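Local coordinates for putative dehydrogenase (Pseudomonas fluorescens, PDB 6UUG), which acts as the methanesulfinate monooxygenase MsuC, part of a two-component flavin-dependent system of bacterial sulfur assimilation, and belongs to the acyl-CoA dehydrogenase-like family, at residues A[102-107]-A[214-219]; A[169-174]-A[202-207]; A[193-198]-A[224-229]. All blocks are in the same frame, centred on the assembly; numbering follows the deposited sequence.

Contact 1 of 3, residues A[102-107]-A[214-219]; sequences IAHVFG and RQTDSG
Thr216 OG1 is hydrogen-bonded to the backbone carbonyl of Gln213, while the same residue's methyl CG2 packs on His104. Ser218 OG, 3.0 Å from Thr216 OG1, is a possible second partner of the hydroxyl. The contact joins two parts of an acyl-CoA dehydrogenase-like fold. His104 and Val105 belong to helix 100-119 of the N-terminal helical region, and Thr216 sits in the loop between strands 202-204 and 221-228. The torsion of Thr216 sorts its two branches: OG1 stands between the backbone N and the carbonyl carbon (chi1 59°), which leaves CG2 for the helix. Thr216 CG2 rests 3.6 Å from His104 CB. It approaches the imidazole obliquely, with His104 ND1 3.8 Å from Thr216 CG2. That nitrogen is hydrogen-bonded to NE2 of Gln213. Gln213 therefore holds both partners, His104 by its side chain and Thr216 by its backbone. The next residue, Val105, reaches the loop backbone with CG1 alone. Beyond this pair, Gln215 ties the loop to its surroundings. Its backbone N bonds Ser101 OG beside the contact, and its amide bonds Arg50 and Gly54. All the touching residues are buried. Val105 CG1 lies 3.8 Å from Thr216 CA and 4.2 Å from Thr216 CB.

Contact 2 of 3, residues A[169-174]-A[202-207]; sequences SGASDS and ITLHND
Leu204 points its forked end at Ala171, and the next residue of the turn, Ser172, lies beside the side chain of Asn206. The four residues join a type II beta turn, Ala171 to Ser174, to the end of strand 202-204 in the beta region of an acyl-CoA dehydrogenase-like fold. Leu204 CG lies beside the backbone N and anti to the carbonyl carbon (chi1 -53°), and both methyls meet the first residue of the turn. They divide the work. Leu204 CD2 touches Ala171 CB at 3.9 Å, and Leu204 CD1 lies 3.4 Å from the carbonyl oxygen, Ala171 O. Ser172 OG turns to Asn206 instead, with Asn206 CG 3.4 Å from Ser172 OG. An alanine at Asn206 would remove the amide beside Ser172 OG, and would probably open a gap at that end of the contact and let the hydroxyl turn. The turn is also held from the helical side. The carboxylate of Asp173, at its third position, forms salt bridges with Lys58, Arg61 and Arg65. Leu204 also packs on Ala221 of the neighbouring strand 221-228. The carbonyl that Leu204 CD1 touches has a polar partner too: Ser174 OG donates to Ala171 O at 2.6 Å, with a C=O...OG angle of 131° and OG tilted 30° from the carbonyl plane.

Contact 3 of 3, residues A[193-198]-A[224-229]; sequences AAIPSG and ERVRVE
Strand segments 193-196 and 226-228 cross at 123° with their axes 8.6 Å apart, and the nearest CA atoms, 7.2 Å apart, are those of Ile195 and Val228. That spacing is too wide for strand pairing. The two segments belong to different sheets, which meet through their side chains in the beta region of the acyl-CoA dehydrogenase-like fold. Strand 189-196 pairs with strand 176-183 on its own sheet, through backbone bonds of Ala193 to Ala179 and of Ile195 to Leu177. Strand 221-228 is part of the five-stranded antiparallel sheet. Its chain turns a corner at 224 and 225 before reaching Val226.

Three aliphatic contacts join the sheets. Ala193 CB packs on Val228 CG1 at 3.6 Å. Val228 CG1 is anti to the backbone N (chi1 -180°), and the other methyl, CG2, serves a different partner. Ile195 CG2 meets Val228 CG2 at 4.2 Å, and the two side chains cross at about a right angle. Ile195 CG1 stands between the backbone N and the carbonyl carbon (chi1 59°), and from there the chain runs out extended to CD1. This methyl, Ile195 CD1, lies 4.0 Å from Val226 CG1, the two side chains slanting across each other. Val228 thus takes one partner on each branch, and Ile195 spreads its branches over both valines.

Neighbours complete the layer. Phe161 of strand 159-162 and Leu233 both touch Ala193 and Val228. Ile202 packs on both Ile195 and Val226.

The four side chains are buried and purely aliphatic, so within this contact the attraction is van der Waals and probably hydrophobic, and the relative position of the strands probably rests partly on the shape of these side chains.

Overall arrangement
Along the chain the segments come in the order 102-107, 169-174, 193-198, 202-207, 214-219, 224-229: both segments of contact 2 lie between those of contact 1, and contact 3 crosses the other two. Contact 1 links helix 100-119 to the beta region, while contacts 2 and 3 lie within it. Contact 2 stands between the others, its centre about 11 Å from that of contact 1 and about 14 Å from that of contact 3. Contacts 1 and 3 do not touch, with centres about 21 Å apart. Serine pairs probably hydrogen-bond across both junctions, Ser169 OG to Ser218 OG at 2.9 Å and Ser174 OG to Ser197 OG at 2.7 Å. The three contacts thus form a continuous path from the helical region into the beta region.

Contact 1 of 3, residues A[102-107]-A[214-219]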
loop_
_atom_site.group_PDB
_atom_site.type_symbol
_atom_site.label_atom_id
_atom_site.label_comp_id
_atom_site.label_asym_id
_atom_site.label_seq_id
_atom_site.Cartn_x
_atom_site.Cartn_y
_atom_site.Cartn_z
ATOM N N ILE A 102 -16.625 5.654 25.863
ATOM C CA ILE A 102 -17.156 6.878 26.454
ATOM C C ILE A 102 -17.319 7.949 25.383
ATOM O O ILE A 102 -18.322 8.676 25.354
ATOM C CB ILE A 102 -16.242 7.332 27.608
ATOM C CG1 ILE A 102 -16.533 6.478 28.843
ATOM C CG2 ILE A 102 -16.435 8.807 27.933
ATOM C CD1 ILE A 102 -17.938 6.691 29.401
ATOM N N ALA A 103 -16.348 8.051 24.467
ATOM C CA ALA A 103 -16.479 9.032 23.394
ATOM C C ALA A 103 -17.730 8.766 22.571
ATOM O O ALA A 103 -18.435 9.703 22.178
ATOM C CB ALA A 103 -15.239 9.014 22.503
ATOM N N HIS A 104 -18.022 7.488 22.314
ATOM C CA HIS A 104 -19.173 7.100 21.499
ATOM C C HIS A 104 -20.493 7.478 22.159
ATOM O O HIS A 104 -21.364 8.078 21.525
ATOM C CB HIS A 104 -19.106 5.594 21.246
ATOM C CG HIS A 104 -20.063 5.085 20.210
ATOM N ND1 HIS A 104 -19.801 3.947 19.477
ATOM C CD2 HIS A 104 -21.275 5.525 19.798
ATOM C CE1 HIS A 104 -20.808 3.711 18.655
ATOM N NE2 HIS A 104 -21.717 4.651 18.831
ATOM N N VAL A 105 -20.680 7.102 23.426
ATOM C CA VAL A 105 -21.961 7.410 24.053
ATOM C C VAL A 105 -22.097 8.901 24.297
ATOM O O VAL A 105 -23.206 9.429 24.247
ATOM C CB VAL A 105 -22.156 6.611 25.353
ATOM C CG1 VAL A 105 -22.363 5.140 25.011
ATOM C CG2 VAL A 105 -20.996 6.822 26.297
ATOM N N PHE A 106 -20.988 9.603 24.560
ATOM C CA PHE A 106 -21.050 11.060 24.704
ATOM C C PHE A 106 -21.430 11.720 23.381
ATOM O O PHE A 106 -22.339 12.564 23.329
ATOM C CB PHE A 106 -19.709 11.593 25.219
ATOM C CG PHE A 106 -19.669 13.090 25.381
ATOM C CD1 PHE A 106 -20.238 13.690 26.494
ATOM C CD2 PHE A 106 -19.065 13.892 24.425
ATOM C CE1 PHE A 106 -20.204 15.064 26.656
ATOM C CE2 PHE A 106 -19.031 15.278 24.579
ATOM C CZ PHE A 106 -19.602 15.864 25.702
ATOM N N GLY A 107 -20.749 11.342 22.298
ATOM C CA GLY A 107 -21.087 11.889 20.994
ATOM C C GLY A 107 -22.503 11.555 20.562
ATOM O O GLY A 107 -23.210 12.406 20.012
ATOM N N ARG A 214 -16.543 -1.766 23.833
ATOM C CA ARG A 214 -17.131 -2.731 24.757
ATOM C C ARG A 214 -17.918 -2.094 25.897
ATOM O O ARG A 214 -18.457 -2.830 26.732
ATOM C CB ARG A 214 -16.037 -3.642 25.320
ATOM C CG ARG A 214 -15.438 -4.553 24.248
ATOM C CD ARG A 214 -14.367 -5.504 24.783
ATOM N NE ARG A 214 -14.729 -6.122 26.058
ATOM C CZ ARG A 214 -15.604 -7.117 26.206
ATOM N NH1 ARG A 214 -16.243 -7.621 25.155
ATOM N NH2 ARG A 214 -15.852 -7.604 27.419
ATOM N N GLN A 215 -18.013 -0.763 25.958
ATOM C CA GLN A 215 -18.778 -0.108 27.015
ATOM C C GLN A 215 -19.775 0.899 26.447
ATOM O O GLN A 215 -20.142 1.862 27.126
ATOM C CB GLN A 215 -17.851 0.559 28.033
ATOM C CG GLN A 215 -17.049 -0.444 28.880
ATOM C CD GLN A 215 -16.449 0.174 30.136
ATOM O OE1 GLN A 215 -15.735 1.180 30.075
ATOM N NE2 GLN A 215 -16.751 -0.423 31.293
ATOM N N THR A 216 -20.246 0.677 25.218
ATOM C CA THR A 216 -21.273 1.513 24.602
ATOM C C THR A 216 -22.690 0.969 24.780
ATOM O O THR A 216 -23.640 1.610 24.318
ATOM C CB THR A 216 -20.989 1.697 23.104
ATOM O OG1 THR A 216 -20.950 0.413 22.456
ATOM C CG2 THR A 216 -19.660 2.409 22.901
ATOM N N ASP A 217 -22.858 -0.194 25.420
ATOM C CA ASP A 217 -24.186 -0.765 25.689
ATOM C C ASP A 217 -25.010 -0.933 24.412
ATOM O O ASP A 217 -26.229 -0.756 24.422
ATOM C CB ASP A 217 -24.965 0.088 26.703
ATOM C CG ASP A 217 -24.259 0.213 28.041
ATOM O OD1 ASP A 217 -23.787 -0.821 28.568
ATOM O OD2 ASP A 217 -24.179 1.349 28.568
ATOM N N SER A 218 -24.358 -1.286 23.301
ATOM C CA SER A 218 -25.056 -1.306 22.014
ATOM C C SER A 218 -25.856 -2.593 21.816
ATOM O O SER A 218 -25.965 -3.090 20.689
ATOM C CB SER A 218 -24.068 -1.119 20.851
ATOM O OG SER A 218 -23.474 0.172 20.848
ATOM N N GLY A 219 -26.434 -3.125 22.894
ATOM C CA GLY A 219 -27.170 -4.375 22.845
ATOM C C GLY A 219 -28.584 -4.270 22.311
ATOM O O GLY A 219 -28.854 -3.480 21.402
#

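Contact 2 of 3, residues A[169-174]-A[202-207]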
loop_
_atom_site.group_PDB
_atom_site.type_symbol
_atom_site.label_atom_id
_atom_site.label_comp_id
_atom_site.label_asym_id
_atom_site.label_seq_id
_atom_site.Cartn_x
_atom_site.Cartn_y
_atom_site.Cartn_z
ATOM N N SER A 169 -27.043 1.845 21.099
ATOM C CA SER A 169 -25.852 2.427 21.707
ATOM C C SER A 169 -26.202 3.318 22.896
ATOM O O SER A 169 -26.858 4.355 22.737
ATOM C CB SER A 169 -25.055 3.213 20.660
ATOM O OG SER A 169 -24.728 2.390 19.549
ATOM N N GLY A 170 -25.795 2.902 24.092
ATOM C CA GLY A 170 -25.968 3.729 25.271
ATOM C C GLY A 170 -27.395 3.890 25.747
ATOM O O GLY A 170 -27.725 4.921 26.346
ATOM N N ALA A 171 -28.260 2.902 25.503
ATOM C CA ALA A 171 -29.618 3.002 26.028
ATOM C C ALA A 171 -29.649 2.758 27.533
ATOM O O ALA A 171 -30.471 3.354 28.245
ATOM C CB ALA A 171 -30.544 2.027 25.296
ATOM N N SER A 172 -28.760 1.908 28.035
ATOM C CA SER A 172 -28.699 1.642 29.464
ATOM C C SER A 172 -28.200 2.871 30.213
ATOM O O SER A 172 -27.392 3.651 29.702
ATOM C CB SER A 172 -27.780 0.456 29.744
ATOM O OG SER A 172 -28.115 -0.627 28.900
ATOM N N ASP A 173 -28.696 3.036 31.441
ATOM C CA ASP A 173 -28.341 4.179 32.280
ATOM C C ASP A 173 -28.621 5.503 31.566
ATOM O O ASP A 173 -27.885 6.478 31.717
ATOM C CB ASP A 173 -26.880 4.093 32.729
ATOM C CG ASP A 173 -26.504 5.170 33.725
ATOM O OD1 ASP A 173 -27.234 5.333 34.733
ATOM O OD2 ASP A 173 -25.477 5.853 33.493
ATOM N N SER A 174 -29.673 5.548 30.766
ATOM C CA SER A 174 -30.052 6.782 30.094
ATOM C C SER A 174 -31.381 7.279 30.643
ATOM O O SER A 174 -32.154 6.527 31.245
ATOM C CB SER A 174 -30.139 6.596 28.572
ATOM O OG SER A 174 -31.295 5.867 28.185
ATOM N N ILE A 202 -40.587 -0.999 27.952
ATOM C CA ILE A 202 -39.237 -1.024 27.402
ATOM C C ILE A 202 -38.382 -1.949 28.248
ATOM O O ILE A 202 -38.279 -1.769 29.468
ATOM C CB ILE A 202 -38.622 0.384 27.352
ATOM C CG1 ILE A 202 -39.463 1.311 26.472
ATOM C CG2 ILE A 202 -37.185 0.309 26.837
ATOM C CD1 ILE A 202 -38.919 2.715 26.405
ATOM N N THR A 203 -37.760 -2.931 27.602
ATOM C CA THR A 203 -36.825 -3.842 28.251
ATOM C C THR A 203 -35.488 -3.749 27.529
ATOM O O THR A 203 -35.372 -4.183 26.379
ATOM C CB THR A 203 -37.348 -5.273 28.233
ATOM O OG1 THR A 203 -38.577 -5.334 28.965
ATOM C CG2 THR A 203 -36.332 -6.202 28.864
ATOM N N LEU A 204 -34.490 -3.179 28.203
ATOM C CA LEU A 204 -33.146 -3.010 27.652
ATOM C C LEU A 204 -32.289 -4.191 28.099
ATOM O O LEU A 204 -31.978 -4.329 29.286
ATOM C CB LEU A 204 -32.544 -1.682 28.109
ATOM C CG LEU A 204 -33.365 -0.412 27.868
ATOM C CD1 LEU A 204 -32.703 0.790 28.523
ATOM C CD2 LEU A 204 -33.562 -0.170 26.381
ATOM N N HIS A 205 -31.892 -5.036 27.143
ATOM C CA HIS A 205 -31.283 -6.318 27.489
ATOM C C HIS A 205 -29.843 -6.184 27.963
ATOM O O HIS A 205 -29.406 -6.975 28.808
ATOM C CB HIS A 205 -31.356 -7.264 26.295
ATOM C CG HIS A 205 -32.754 -7.576 25.872
ATOM N ND1 HIS A 205 -33.731 -7.950 26.769
ATOM C CD2 HIS A 205 -33.346 -7.558 24.654
ATOM C CE1 HIS A 205 -34.865 -8.155 26.122
ATOM N NE2 HIS A 205 -34.658 -7.925 24.837
ATOM N N ASN A 206 -29.102 -5.207 27.440
ATOM C CA ASN A 206 -27.697 -5.007 27.787
ATOM C C ASN A 206 -26.901 -6.294 27.575
ATOM O O ASN A 206 -26.140 -6.741 28.435
ATOM C CB ASN A 206 -27.548 -4.495 29.222
ATOM C CG ASN A 206 -26.404 -3.501 29.374
ATOM O OD1 ASN A 206 -25.518 -3.410 28.517
ATOM N ND2 ASN A 206 -26.420 -2.748 30.470
ATOM N N ASP A 207 -27.110 -6.902 26.409
ATOM C CA ASP A 207 -26.369 -8.076 25.969
ATOM C C ASP A 207 -25.211 -7.716 25.046
ATOM O O ASP A 207 -24.636 -8.608 24.411
ATOM C CB ASP A 207 -27.311 -9.050 25.261
ATOM C CG ASP A 207 -28.133 -8.374 24.180
ATOM O OD1 ASP A 207 -28.516 -7.200 24.379
ATOM O OD2 ASP A 207 -28.388 -9.006 23.133
#

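Contact 3 of 3, residues A[193-198]-A[224-229]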
loop_
_atom_site.group_PDB
_atom_site.type_symbol
_atom_site.label_atom_id
_atom_site.label_comp_id
_atom_site.label_asym_id
_atom_site.label_seq_id
_atom_site.Cartn_x
_atom_site.Cartn_y
_atom_site.Cartn_z
ATOM N N ALA A 193 -39.431 8.947 17.576
ATOM C CA ALA A 193 -39.993 9.542 18.784
ATOM C C ALA A 193 -38.907 9.691 19.842
ATOM O O ALA A 193 -37.940 8.932 19.864
ATOM C CB ALA A 193 -41.148 8.692 19.341
ATOM N N ALA A 194 -39.078 10.676 20.724
ATOM C CA ALA A 194 -38.235 10.846 21.902
ATOM C C ALA A 194 -39.052 10.477 23.135
ATOM O O ALA A 194 -40.073 11.112 23.410
ATOM C CB ALA A 194 -37.723 12.281 22.017
ATOM N N ILE A 195 -38.614 9.463 23.873
ATOM C CA ILE A 195 -39.419 8.957 24.986
ATOM C C ILE A 195 -38.517 8.611 26.159
ATOM O O ILE A 195 -37.319 8.336 25.986
ATOM C CB ILE A 195 -40.256 7.723 24.577
ATOM C CG1 ILE A 195 -39.366 6.587 24.085
ATOM C CG2 ILE A 195 -41.293 8.091 23.516
ATOM C CD1 ILE A 195 -40.157 5.366 23.641
ATOM N N PRO A 196 -39.057 8.654 27.381
ATOM C CA PRO A 196 -38.246 8.319 28.559
ATOM C C PRO A 196 -37.757 6.882 28.494
ATOM O O PRO A 196 -38.490 5.976 28.088
ATOM C CB PRO A 196 -39.213 8.527 29.732
ATOM C CG PRO A 196 -40.261 9.430 29.210
ATOM C CD PRO A 196 -40.412 9.095 27.755
ATOM N N SER A 197 -36.499 6.678 28.902
ATOM C CA SER A 197 -35.896 5.356 28.767
ATOM C C SER A 197 -36.499 4.345 29.729
ATOM O O SER A 197 -36.408 3.143 29.474
ATOM C CB SER A 197 -34.386 5.436 28.980
ATOM O OG SER A 197 -33.857 6.562 28.299
ATOM N N GLY A 198 -37.100 4.797 30.821
ATOM C CA GLY A 198 -37.735 3.886 31.751
ATOM C C GLY A 198 -39.222 3.688 31.550
ATOM O O GLY A 198 -39.879 3.116 32.429
ATOM N N GLU A 224 -42.749 -3.523 24.298
ATOM C CA GLU A 224 -44.014 -4.221 24.526
ATOM C C GLU A 224 -45.119 -3.182 24.711
ATOM O O GLU A 224 -45.292 -2.653 25.812
ATOM C CB GLU A 224 -43.916 -5.141 25.742
ATOM C CG GLU A 224 -45.077 -6.109 25.867
ATOM C CD GLU A 224 -45.026 -7.205 24.821
ATOM O OE1 GLU A 224 -44.078 -8.020 24.862
ATOM O OE2 GLU A 224 -45.928 -7.242 23.951
ATOM N N ARG A 225 -45.853 -2.894 23.633
ATOM C CA ARG A 225 -46.952 -1.921 23.642
ATOM C C ARG A 225 -46.538 -0.613 24.318
ATOM O O ARG A 225 -47.228 -0.089 25.198
ATOM C CB ARG A 225 -48.201 -2.511 24.304
ATOM C CG ARG A 225 -48.830 -3.657 23.524
ATOM C CD ARG A 225 -50.217 -4.032 24.048
ATOM N NE ARG A 225 -51.183 -2.945 23.894
ATOM C CZ ARG A 225 -51.773 -2.319 24.908
ATOM N NH1 ARG A 225 -51.505 -2.679 26.157
ATOM N NH2 ARG A 225 -52.638 -1.336 24.675
ATOM N N VAL A 226 -45.396 -0.077 23.896
ATOM C CA VAL A 226 -44.857 1.131 24.516
ATOM C C VAL A 226 -45.623 2.333 23.989
ATOM O O VAL A 226 -45.622 2.602 22.783
ATOM C CB VAL A 226 -43.356 1.280 24.240
ATOM C CG1 VAL A 226 -42.853 2.602 24.815
ATOM C CG2 VAL A 226 -42.595 0.097 24.807
ATOM N N ARG A 227 -46.257 3.073 24.894
ATOM C CA ARG A 227 -47.084 4.197 24.481
ATOM C C ARG A 227 -46.218 5.366 24.022
ATOM O O ARG A 227 -45.188 5.673 24.632
ATOM C CB ARG A 227 -47.998 4.628 25.629
ATOM C CG ARG A 227 -48.822 5.859 25.310
ATOM C CD ARG A 227 -49.836 6.172 26.407
ATOM N NE ARG A 227 -50.571 7.399 26.107
ATOM C CZ ARG A 227 -51.833 7.622 26.463
ATOM N NH1 ARG A 227 -52.427 8.766 26.145
ATOM N NH2 ARG A 227 -52.501 6.693 27.130
ATOM N N VAL A 228 -46.634 6.013 22.931
ATOM C CA VAL A 228 -45.946 7.182 22.385
ATOM C C VAL A 228 -46.983 8.258 22.073
ATOM O O VAL A 228 -47.901 8.028 21.275
ATOM C CB VAL A 228 -45.127 6.832 21.128
ATOM C CG1 VAL A 228 -44.429 8.061 20.594
ATOM C CG2 VAL A 228 -44.099 5.757 21.454
ATOM N N GLU A 229 -46.832 9.434 22.686
ATOM C CA GLU A 229 -47.762 10.532 22.453
ATOM C C GLU A 229 -47.437 11.252 21.149
ATOM O O GLU A 229 -46.292 11.269 20.691
ATOM C CB GLU A 229 -47.712 11.554 23.589
ATOM C CG GLU A 229 -47.949 10.991 24.956
ATOM C CD GLU A 229 -49.278 10.279 25.066
ATOM O OE1 GLU A 229 -50.295 10.782 24.523
ATOM O OE2 GLU A 229 -49.295 9.208 25.693
#